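Local coordinates for protein exopolyphosphatase (PDB 1T6C) that probably hydrolyses phosphoanhydride bonds in substrates such as polyphosphate and guanosine pentaphosphate, as members of the actin-like Ppx/GppA phosphatase family do, at residues I45-L48 against G49-V52; L173-T176 against F177-D181; W247-T250 against F251-I254; F281-T284 against L285-F288. One frame throughout, in Å; residues are numbered along the deposited sequence.

Contact 1: residues I45-L48 against G49-V52; sequences ITSL and GTKV
The first torsion of Thr50, chi1 -60°, sets OG1 beside the backbone N of its own residue, where the hydroxyl faces the same Ser47 carbonyl, three residues back, as the amide does. Thr50 OG1 donates to Ser47 O at 2.6 Å, and Thr50 N reaches the same Ser47 O at 3.1 Å. The two arrive differently: the hydroxyl lies only 16° from the carbonyl plane, whereas the amide approaches from well above it. The backbone bond closes a type I beta turn from Ser47 to Thr50, and the side-chain bond doubles it. Ser47 CB rests against Thr50 OG1 at 3.3 Å. A water donates to both Leu48 O and Thr50 O, bridging two carbonyls whose residues are not neighbours. Further on, Val52 N bonds Gly49 O at 3.2 Å, while Val52 CG2 lies 3.6 Å from Leu48 O. The turn thus leads the chain out of strand 35-45, at one edge of its mixed sheet, into the short helix 52-55, with Lys51 at the N-cap position. Backbone bonds from Ser47 to Tyr22 and from Gly49 to Ser21 fasten it to the neighbouring loop, and Leu48 packs on Thr66 of helix 60-79. With a valine in place of Thr50 the hydroxyl donor is gone, and Ser47 O would probably keep, of its two bonds from this residue, just the off-plane amide one, making the turn easier to distort. One carbonyl gripped by two donors of a single residue implies a turn whose shape is fixed by side chain as well as backbone.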
loop_
_atom_site.group_PDB
_atom_site.type_symbol
_atom_site.label_atom_id
_atom_site.label_comp_id
_atom_site.label_asym_id
_atom_site.label_seq_id
_atom_site.Cartn_x
_atom_site.Cartn_y
_atom_site.Cartn_z
ATOM N N ILE A 45 -11.396 10.286 -5.647
ATOM C CA ILE A 45 -11.120 9.441 -6.785
ATOM C C ILE A 45 -11.089 10.358 -8.015
ATOM O O ILE A 45 -12.075 11.051 -8.306
ATOM C CB ILE A 45 -12.186 8.318 -6.913
ATOM C CG1 ILE A 45 -12.131 7.377 -5.696
ATOM C CG2 ILE A 45 -12.000 7.559 -8.243
ATOM C CD1 ILE A 45 -13.393 6.495 -5.483
ATOM N N THR A 46 -9.945 10.432 -8.690
ATOM C CA THR A 46 -9.856 11.187 -9.937
ATOM C C THR A 46 -9.474 10.363 -11.164
ATOM O O THR A 46 -9.425 10.897 -12.248
ATOM C CB THR A 46 -8.884 12.380 -9.820
ATOM O OG1 THR A 46 -7.538 11.914 -9.683
ATOM C CG2 THR A 46 -9.184 13.238 -8.581
ATOM N N SER A 47 -9.175 9.091 -10.971
ATOM C CA SER A 47 -8.920 8.147 -12.046
ATOM C C SER A 47 -7.926 8.670 -13.067
ATOM O O SER A 47 -8.195 8.650 -14.274
ATOM C CB SER A 47 -10.242 7.741 -12.719
ATOM O OG SER A 47 -11.177 7.320 -11.737
ATOM N N LEU A 48 -6.759 9.121 -12.600
ATOM C CA LEU A 48 -5.723 9.610 -13.518
ATOM C C LEU A 48 -5.214 8.551 -14.507
ATOM O O LEU A 48 -4.702 8.889 -15.566
ATOM C CB LEU A 48 -4.512 10.163 -12.746
ATOM C CG LEU A 48 -4.457 11.652 -12.475
ATOM C CD1 LEU A 48 -3.191 11.919 -11.643
ATOM C CD2 LEU A 48 -4.431 12.543 -13.724
ATOM N N GLY A 49 -5.311 7.286 -14.149
ATOM C CA GLY A 49 -4.890 6.208 -15.024
ATOM C C GLY A 49 -5.833 5.940 -16.183
ATOM O O GLY A 49 -5.554 5.061 -17.007
ATOM N N THR A 50 -6.943 6.675 -16.263
ATOM C CA THR A 50 -7.930 6.459 -17.317
ATOM C C THR A 50 -7.289 6.578 -18.684
ATOM O O THR A 50 -6.737 7.624 -19.037
ATOM C CB THR A 50 -9.087 7.462 -17.201
ATOM O OG1 THR A 50 -9.728 7.304 -15.932
ATOM C CG2 THR A 50 -10.200 7.128 -18.210
ATOM N N LYS A 51 -7.365 5.485 -19.440
ATOM C CA LYS A 51 -6.951 5.442 -20.841
ATOM C C LYS A 51 -5.443 5.658 -21.065
ATOM O O LYS A 51 -5.009 5.941 -22.170
ATOM C CB LYS A 51 -7.795 6.420 -21.677
ATOM C CG LYS A 51 -9.171 5.858 -22.050
ATOM C CD LYS A 51 -10.125 6.946 -22.551
ATOM C CE LYS A 51 -9.558 7.738 -23.751
ATOM N NZ LYS A 51 -9.119 6.882 -24.910
ATOM N N VAL A 52 -4.635 5.488 -20.024
ATOM C CA VAL A 52 -3.200 5.706 -20.160
ATOM C C VAL A 52 -2.605 4.525 -20.916
ATOM O O VAL A 52 -1.777 4.721 -21.805
ATOM C CB VAL A 52 -2.507 5.915 -18.801
ATOM C CG1 VAL A 52 -0.962 5.876 -18.940
ATOM C CG2 VAL A 52 -2.948 7.236 -18.193
HETATM O O HOH W 1 -6.102 9.664 -17.597
#

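Contact 2: residues L173-T176 against F177-D181; sequences LTET and FFKQD
The contact is the C-terminal end of helix 170-177, where Phe177 and Phe178 complete the last helical bonds and Lys179 folds back onto Glu175 and Thr176. Two backbone bonds of the helical i to i+4 kind persist, from Phe177 N to Leu173 O and from Phe178 N to Thr174 O; Phe178 then departs from helical geometry, and a lysine side chain takes over. Lys179 NZ donates to Glu175 O at 3.0 Å and, weakly, to Thr176 O at 3.2 Å, its chain bent at chi2 (-62°) to reach these last carbonyls. The ammonium is drawn further by the acid: Glu175 OE2 forms a long salt bridge with Lys179 NZ at 3.7 Å, and one water, accepting from NZ and donating to OE2, spans the pair. On another side, Thr176 holds CG2 anti to its backbone N, which sets the methyl over one face of the Phe177 ring in a CH-pi contact, 3.9 Å from CG2 to the centroid and 4° off the normal. Leu173 CD2 meets Phe177 CE2 at 4.2 Å, and Thr174 CG2 lies 4.1 Å from Phe178 CD2. Outside the segments, Phe177 also packs on Arg190 and Phe191 of helix 185-199, while Thr176 OG1 bonds Asn172 O. An alanine in place of Phe177 removes the ring, and a gap would probably open between the Thr176 methyl, Leu173 and Phe191. A positive side chain gathered on the final carbonyls, where the helix dipole would favour it, is typical of a helix C-terminus passing into a connecting loop.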
loop_
_atom_site.group_PDB
_atom_site.type_symbol
_atom_site.label_atom_id
_atom_site.label_comp_id
_atom_site.label_asym_id
_atom_site.label_seq_id
_atom_site.Cartn_x
_atom_site.Cartn_y
_atom_site.Cartn_z
ATOM N N LEU A 173 -2.398 -11.054 -11.690
ATOM C CA LEU A 173 -2.307 -12.466 -11.312
ATOM C C LEU A 173 -3.651 -13.169 -11.439
ATOM O O LEU A 173 -3.732 -14.303 -11.918
ATOM C CB LEU A 173 -1.816 -12.632 -9.884
ATOM C CG LEU A 173 -0.409 -12.156 -9.550
ATOM C CD1 LEU A 173 0.032 -12.631 -8.197
ATOM C CD2 LEU A 173 0.542 -12.532 -10.642
ATOM N N THR A 174 -4.704 -12.481 -11.026
ATOM C CA THR A 174 -6.071 -13.025 -11.121
ATOM C C THR A 174 -6.473 -13.270 -12.567
ATOM O O THR A 174 -6.948 -14.330 -12.910
ATOM C CB THR A 174 -7.059 -12.069 -10.397
ATOM O OG1 THR A 174 -6.686 -12.006 -9.022
ATOM C CG2 THR A 174 -8.454 -12.619 -10.389
ATOM N N GLU A 175 -6.245 -12.287 -13.413
ATOM C CA GLU A 175 -6.611 -12.486 -14.816
ATOM C C GLU A 175 -5.782 -13.589 -15.462
ATOM O O GLU A 175 -6.259 -14.368 -16.294
ATOM C CB GLU A 175 -6.386 -11.212 -15.598
ATOM C CG GLU A 175 -6.892 -11.301 -17.052
ATOM C CD GLU A 175 -5.897 -11.915 -18.061
ATOM O OE1 GLU A 175 -4.664 -11.870 -17.859
ATOM O OE2 GLU A 175 -6.363 -12.488 -19.071
ATOM N N THR A 176 -4.513 -13.641 -15.121
ATOM C CA THR A 176 -3.587 -14.556 -15.763
ATOM C C THR A 176 -3.892 -15.995 -15.413
ATOM O O THR A 176 -3.923 -16.873 -16.294
ATOM C CB THR A 176 -2.138 -14.218 -15.324
ATOM O OG1 THR A 176 -1.727 -12.952 -15.880
ATOM C CG2 THR A 176 -1.171 -15.275 -15.819
ATOM N N PHE A 177 -4.067 -16.259 -14.119
ATOM C CA PHE A 177 -4.181 -17.647 -13.643
ATOM C C PHE A 177 -5.609 -18.129 -13.417
ATOM O O PHE A 177 -5.884 -19.317 -13.598
ATOM C CB PHE A 177 -3.390 -17.797 -12.336
ATOM C CG PHE A 177 -1.918 -17.646 -12.526
ATOM C CD1 PHE A 177 -1.214 -18.600 -13.249
ATOM C CD2 PHE A 177 -1.222 -16.572 -11.977
ATOM C CE1 PHE A 177 0.142 -18.456 -13.476
ATOM C CE2 PHE A 177 0.114 -16.434 -12.210
ATOM C CZ PHE A 177 0.805 -17.384 -12.958
ATOM N N PHE A 178 -6.474 -17.237 -12.962
ATOM C CA PHE A 178 -7.800 -17.613 -12.476
ATOM C C PHE A 178 -8.808 -17.384 -13.581
ATOM O O PHE A 178 -9.558 -16.417 -13.568
ATOM C CB PHE A 178 -8.173 -16.879 -11.192
ATOM C CG PHE A 178 -7.207 -17.076 -10.033
ATOM C CD1 PHE A 178 -6.282 -18.125 -9.987
ATOM C CD2 PHE A 178 -7.264 -16.213 -8.936
ATOM C CE1 PHE A 178 -5.437 -18.275 -8.904
ATOM C CE2 PHE A 178 -6.399 -16.388 -7.821
ATOM C CZ PHE A 178 -5.512 -17.414 -7.816
ATOM N N LYS A 179 -8.842 -18.315 -14.527
ATOM C CA LYS A 179 -9.781 -18.186 -15.634
ATOM C C LYS A 179 -11.216 -18.495 -15.194
ATOM O O LYS A 179 -12.146 -17.960 -15.790
ATOM C CB LYS A 179 -9.402 -19.059 -16.829
ATOM C CG LYS A 179 -7.945 -18.936 -17.296
ATOM C CD LYS A 179 -7.622 -17.556 -17.756
ATOM C CE LYS A 179 -6.211 -17.490 -18.335
ATOM N NZ LYS A 179 -5.827 -16.086 -18.680
ATOM N N GLN A 180 -11.377 -19.336 -14.169
ATOM C CA GLN A 180 -12.683 -19.559 -13.528
ATOM C C GLN A 180 -12.823 -18.713 -12.269
ATOM O O GLN A 180 -11.829 -18.312 -11.655
ATOM C CB GLN A 180 -12.861 -21.030 -13.194
ATOM C CG GLN A 180 -12.771 -21.932 -14.414
ATOM C CD GLN A 180 -14.120 -22.301 -14.935
ATOM O OE1 GLN A 180 -14.768 -21.510 -15.622
ATOM N NE2 GLN A 180 -14.576 -23.500 -14.585
ATOM N N ASP A 181 -14.068 -18.457 -11.885
ATOM C CA ASP A 181 -14.361 -17.683 -10.690
ATOM C C ASP A 181 -15.285 -18.469 -9.773
ATOM O O ASP A 181 -16.477 -18.560 -10.060
ATOM C CB ASP A 181 -15.000 -16.370 -11.107
ATOM C CG ASP A 181 -15.311 -15.474 -9.947
ATOM O OD1 ASP A 181 -14.992 -15.803 -8.774
ATOM O OD2 ASP A 181 -15.852 -14.370 -10.131
HETATM O O HOH W 2 -7.780 -14.559 -19.929
#

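Contact 3: residues W247-T250 against F251-I254; sequences WFDT and FKEI
Phe251, Thr250 and Lys252 carry this contact, at the point where helix 241-251 gives way to a type I beta turn running from Phe251 to Ile254. Phe251 leans back along the helix onto Trp247: its CE1 comes 3.7 Å from Trp247 CE3, and the phenyl and six-membered indole rings meet obliquely, their planes inclined at 33°. Phe251 CD1 also lies 3.2 Å from Trp247 O, the carbonyl that accepts the backbone N-H of Phe251. Phe263 packs edge-to-face on Trp247 and also meets the Phe251 ring, so the pair belongs to a larger aromatic cluster, while Trp247 NE1 bonds Glu223. Lys252, with CG between the backbone N and the carbonyl carbon (chi1 82°) and the rest of its chain extended, runs beside Asp249, and Lys252 NZ forms a salt bridge with Asp249 OD1 at 3.4 Å, weak as a hydrogen bond. Each charge has a further mate: Glu185 binds Lys252 NZ, and Lys245 binds Asp249 OD2. The aliphatic part is used as well, since Lys252 CD passes 4.0 Å from Phe248 CE2, the two side chains crossing nearly at right angles. Thr250 spends its hydroxyl on Lys246 O, and its methyl, Thr250 CG2, lies 4.0 Å from Ile254 CD1. Its carbonyl then serves the turn: Glu253 N donates to Thr250 O at 3.2 Å from 55° out of the carbonyl plane, and Ile254 CG1 lies 3.3 Å from that same oxygen.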
loop_
_atom_site.group_PDB
_atom_site.type_symbol
_atom_site.label_atom_id
_atom_site.label_comp_id
_atom_site.label_asym_id
_atom_site.label_seq_id
_atom_site.Cartn_x
_atom_site.Cartn_y
_atom_site.Cartn_z
ATOM N N TRP A 247 -7.872 -19.051 5.509
ATOM C CA TRP A 247 -8.591 -18.008 4.743
ATOM C C TRP A 247 -8.449 -18.180 3.234
ATOM O O TRP A 247 -9.402 -17.929 2.470
ATOM C CB TRP A 247 -8.168 -16.593 5.181
ATOM C CG TRP A 247 -8.795 -16.223 6.470
ATOM C CD1 TRP A 247 -8.206 -16.170 7.691
ATOM C CD2 TRP A 247 -10.183 -15.975 6.686
ATOM N NE1 TRP A 247 -9.141 -15.877 8.657
ATOM C CE2 TRP A 247 -10.369 -15.747 8.058
ATOM C CE3 TRP A 247 -11.302 -15.888 5.839
ATOM C CZ2 TRP A 247 -11.602 -15.476 8.605
ATOM C CZ3 TRP A 247 -12.514 -15.606 6.391
ATOM C CH2 TRP A 247 -12.659 -15.401 7.752
ATOM N N PHE A 248 -7.259 -18.561 2.770
ATOM C CA PHE A 248 -7.076 -18.884 1.365
ATOM C C PHE A 248 -8.033 -20.010 0.945
ATOM O O PHE A 248 -8.740 -19.916 -0.040
ATOM C CB PHE A 248 -5.623 -19.262 1.040
ATOM C CG PHE A 248 -5.382 -19.360 -0.432
ATOM C CD1 PHE A 248 -4.967 -18.251 -1.158
ATOM C CD2 PHE A 248 -5.622 -20.537 -1.115
ATOM C CE1 PHE A 248 -4.815 -18.308 -2.546
ATOM C CE2 PHE A 248 -5.444 -20.598 -2.460
ATOM C CZ PHE A 248 -5.043 -19.478 -3.181
ATOM N N ASP A 249 -8.085 -21.062 1.741
ATOM C CA ASP A 249 -8.940 -22.192 1.436
ATOM C C ASP A 249 -10.434 -21.834 1.462
ATOM O O ASP A 249 -11.217 -22.380 0.680
ATOM C CB ASP A 249 -8.645 -23.334 2.394
ATOM C CG ASP A 249 -7.303 -23.980 2.136
ATOM O OD1 ASP A 249 -6.658 -23.773 1.064
ATOM O OD2 ASP A 249 -6.793 -24.678 3.035
ATOM N N THR A 250 -10.813 -20.875 2.298
ATOM C CA THR A 250 -12.178 -20.394 2.386
ATOM C C THR A 250 -12.532 -19.630 1.133
ATOM O O THR A 250 -13.523 -19.920 0.463
ATOM C CB THR A 250 -12.303 -19.491 3.629
ATOM O OG1 THR A 250 -12.201 -20.318 4.797
ATOM C CG2 THR A 250 -13.634 -18.822 3.748
ATOM N N PHE A 251 -11.700 -18.664 0.780
ATOM C CA PHE A 251 -12.034 -17.818 -0.371
ATOM C C PHE A 251 -11.938 -18.565 -1.691
ATOM O O PHE A 251 -12.659 -18.263 -2.629
ATOM C CB PHE A 251 -11.178 -16.553 -0.381
ATOM C CG PHE A 251 -11.666 -15.522 0.549
ATOM C CD1 PHE A 251 -11.004 -15.246 1.705
ATOM C CD2 PHE A 251 -12.847 -14.851 0.280
ATOM C CE1 PHE A 251 -11.488 -14.256 2.575
ATOM C CE2 PHE A 251 -13.349 -13.921 1.166
ATOM C CZ PHE A 251 -12.659 -13.619 2.307
ATOM N N LYS A 252 -11.114 -19.600 -1.786
ATOM C CA LYS A 252 -11.010 -20.340 -3.031
ATOM C C LYS A 252 -12.288 -21.128 -3.345
ATOM O O LYS A 252 -12.440 -21.567 -4.460
ATOM C CB LYS A 252 -9.733 -21.199 -3.050
ATOM C CG LYS A 252 -9.820 -22.510 -2.333
ATOM C CD LYS A 252 -8.451 -23.231 -2.433
ATOM C CE LYS A 252 -8.500 -24.605 -1.805
ATOM N NZ LYS A 252 -7.171 -25.297 -1.894
ATOM N N GLU A 253 -13.191 -21.265 -2.382
ATOM C CA GLU A 253 -14.464 -21.963 -2.566
ATOM C C GLU A 253 -15.639 -21.017 -2.751
ATOM O O GLU A 253 -16.793 -21.469 -2.866
ATOM C CB GLU A 253 -14.756 -22.828 -1.339
ATOM C CG GLU A 253 -13.718 -23.882 -1.056
ATOM C CD GLU A 253 -13.534 -24.906 -2.179
ATOM O OE1 GLU A 253 -12.374 -25.424 -2.312
ATOM O OE2 GLU A 253 -14.520 -25.200 -2.934
ATOM N N ILE A 254 -15.377 -19.707 -2.785
ATOM C CA ILE A 254 -16.450 -18.715 -2.854
ATOM C C ILE A 254 -16.350 -17.908 -4.137
ATOM O O ILE A 254 -15.335 -17.238 -4.371
ATOM C CB ILE A 254 -16.449 -17.741 -1.643
ATOM C CG1 ILE A 254 -16.455 -18.523 -0.306
ATOM C CG2 ILE A 254 -17.659 -16.764 -1.763
ATOM C CD1 ILE A 254 -16.242 -17.654 0.932
#

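Contact 4: residues F281-T284 against L285-F288; sequences FLKT and LEIF
Lys283 lays its aliphatic chain over Ile287, one turn further along helix 274-288, with CD 3.7 Å from Ile287 CG1. CG stands anti to the backbone N, and bends at chi2 (62°) and chi3 (69°) then fold the amine round towards Glu286. There Lys283 NZ forms a hydrogen-bonded salt bridge to Glu286 OE1 at 3.0 Å, approaching from above the carboxylate plane, 48° out of it. A second carboxylate, that of Glu196 in helix 185-199, also pairs with NZ, so two acids probably stabilise the positive charge of a lysine that is itself buried. Thr284 and Phe288, spaced four apart like Lys283 and Ile287, lie side by side, with Thr284 CG2 3.8 Å from Phe288 CD1. The Thr284 hydroxyl is engaged elsewhere, by Ile280 O and the Tyr152 hydroxyl. Regular helical bonds run beneath these side chains, among them Ile287 N to Lys283 O at 2.9 Å. Leu285 looks to another neighbour, packing on Ile244 of helix 241-251. Thr284 O has two partners on the same residue: Phe288 N donates to it at 2.9 Å, while Phe288 CD1, at the ring edge, lies 3.2 Å away.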
loop_
_atom_site.group_PDB
_atom_site.type_symbol
_atom_site.label_atom_id
_atom_site.label_comp_id
_atom_site.label_asym_id
_atom_site.label_seq_id
_atom_site.Cartn_x
_atom_site.Cartn_y
_atom_site.Cartn_z
ATOM N N PHE A 281 0.847 -13.604 0.379
ATOM C CA PHE A 281 1.317 -13.656 1.777
ATOM C C PHE A 281 1.525 -15.078 2.237
ATOM O O PHE A 281 2.478 -15.337 2.980
ATOM C CB PHE A 281 0.340 -12.938 2.690
ATOM C CG PHE A 281 0.419 -11.443 2.553
ATOM C CD1 PHE A 281 -0.475 -10.759 1.743
ATOM C CD2 PHE A 281 1.436 -10.737 3.165
ATOM C CE1 PHE A 281 -0.350 -9.396 1.581
ATOM C CE2 PHE A 281 1.560 -9.366 2.981
ATOM C CZ PHE A 281 0.671 -8.713 2.218
ATOM N N LEU A 282 0.679 -16.002 1.802
ATOM C CA LEU A 282 0.795 -17.418 2.234
ATOM C C LEU A 282 2.116 -17.979 1.693
ATOM O O LEU A 282 2.934 -18.552 2.445
ATOM C CB LEU A 282 -0.418 -18.208 1.723
ATOM C CG LEU A 282 -0.461 -19.666 2.169
ATOM C CD1 LEU A 282 -0.736 -19.731 3.679
ATOM C CD2 LEU A 282 -1.533 -20.368 1.335
ATOM N N LYS A 283 2.348 -17.826 0.386
ATOM C CA LYS A 283 3.585 -18.290 -0.226
ATOM C C LYS A 283 4.818 -17.573 0.339
ATOM O O LYS A 283 5.876 -18.176 0.489
ATOM C CB LYS A 283 3.512 -18.246 -1.773
ATOM C CG LYS A 283 4.733 -18.805 -2.502
ATOM C CD LYS A 283 5.024 -20.291 -2.250
ATOM C CE LYS A 283 3.989 -21.213 -2.872
ATOM N NZ LYS A 283 4.480 -22.661 -2.797
ATOM N N THR A 284 4.687 -16.301 0.696
ATOM C CA THR A 284 5.796 -15.560 1.285
ATOM C C THR A 284 6.233 -16.238 2.593
ATOM O O THR A 284 7.419 -16.477 2.810
ATOM C CB THR A 284 5.392 -14.102 1.559
ATOM O OG1 THR A 284 5.281 -13.401 0.302
ATOM C CG2 THR A 284 6.454 -13.372 2.341
ATOM N N LEU A 285 5.283 -16.524 3.463
ATOM C CA LEU A 285 5.613 -17.193 4.728
ATOM C C LEU A 285 6.265 -18.571 4.490
ATOM O O LEU A 285 7.262 -18.908 5.150
ATOM C CB LEU A 285 4.394 -17.332 5.627
ATOM C CG LEU A 285 3.927 -16.019 6.252
ATOM C CD1 LEU A 285 2.750 -16.285 7.162
ATOM C CD2 LEU A 285 5.015 -15.327 7.024
ATOM N N GLU A 286 5.743 -19.326 3.538
ATOM C CA GLU A 286 6.331 -20.643 3.214
ATOM C C GLU A 286 7.781 -20.501 2.738
ATOM O O GLU A 286 8.711 -21.190 3.204
ATOM C CB GLU A 286 5.471 -21.357 2.165
ATOM C CG GLU A 286 5.993 -22.737 1.800
ATOM C CD GLU A 286 5.263 -23.432 0.671
ATOM O OE1 GLU A 286 4.279 -22.911 0.143
ATOM O OE2 GLU A 286 5.707 -24.543 0.311
ATOM N N ILE A 287 8.001 -19.618 1.788
ATOM C CA ILE A 287 9.322 -19.467 1.198
ATOM C C ILE A 287 10.333 -18.933 2.186
ATOM O O ILE A 287 11.471 -19.373 2.192
ATOM C CB ILE A 287 9.247 -18.549 -0.037
ATOM C CG1 ILE A 287 8.389 -19.189 -1.123
ATOM C CG2 ILE A 287 10.650 -18.158 -0.528
ATOM C CD1 ILE A 287 9.022 -20.282 -1.832
ATOM N N PHE A 288 9.938 -17.969 3.013
ATOM C CA PHE A 288 10.839 -17.408 4.006
ATOM C C PHE A 288 10.992 -18.311 5.233
ATOM O O PHE A 288 11.740 -17.997 6.143
ATOM C CB PHE A 288 10.333 -16.048 4.448
ATOM C CG PHE A 288 10.703 -14.942 3.533
ATOM C CD1 PHE A 288 10.037 -14.765 2.318
ATOM C CD2 PHE A 288 11.721 -14.071 3.870
ATOM C CE1 PHE A 288 10.377 -13.700 1.451
ATOM C CE2 PHE A 288 12.046 -13.020 3.021
ATOM C CZ PHE A 288 11.375 -12.846 1.824
#

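Contacts 2, 3 and 4 belong to one helical cluster, and contact 1 stands apart, its nearest atoms about 16 Å from those of contact 2. Contacts 3 and 4 touch directly, Phe248 CB packing on Leu282 CD2 at 4.2 Å; contacts 2 and 3 approach to about 5 Å between nearest atoms. Helix 185-199 joins all three: Phe191 meets Phe178 and Phe248, while Phe192 meets Phe248 and Lys283. Of contacts 2 and 4, contact 4 comes closer to the calcium ion, about 9 Å from the Phe281 side chain against about 12 Å from that of Leu173; contacts 1 and 3 lie away from it. None of the four contacts supplies a calcium ligand; Asp144, Gly146, Ser149 and Glu151 do.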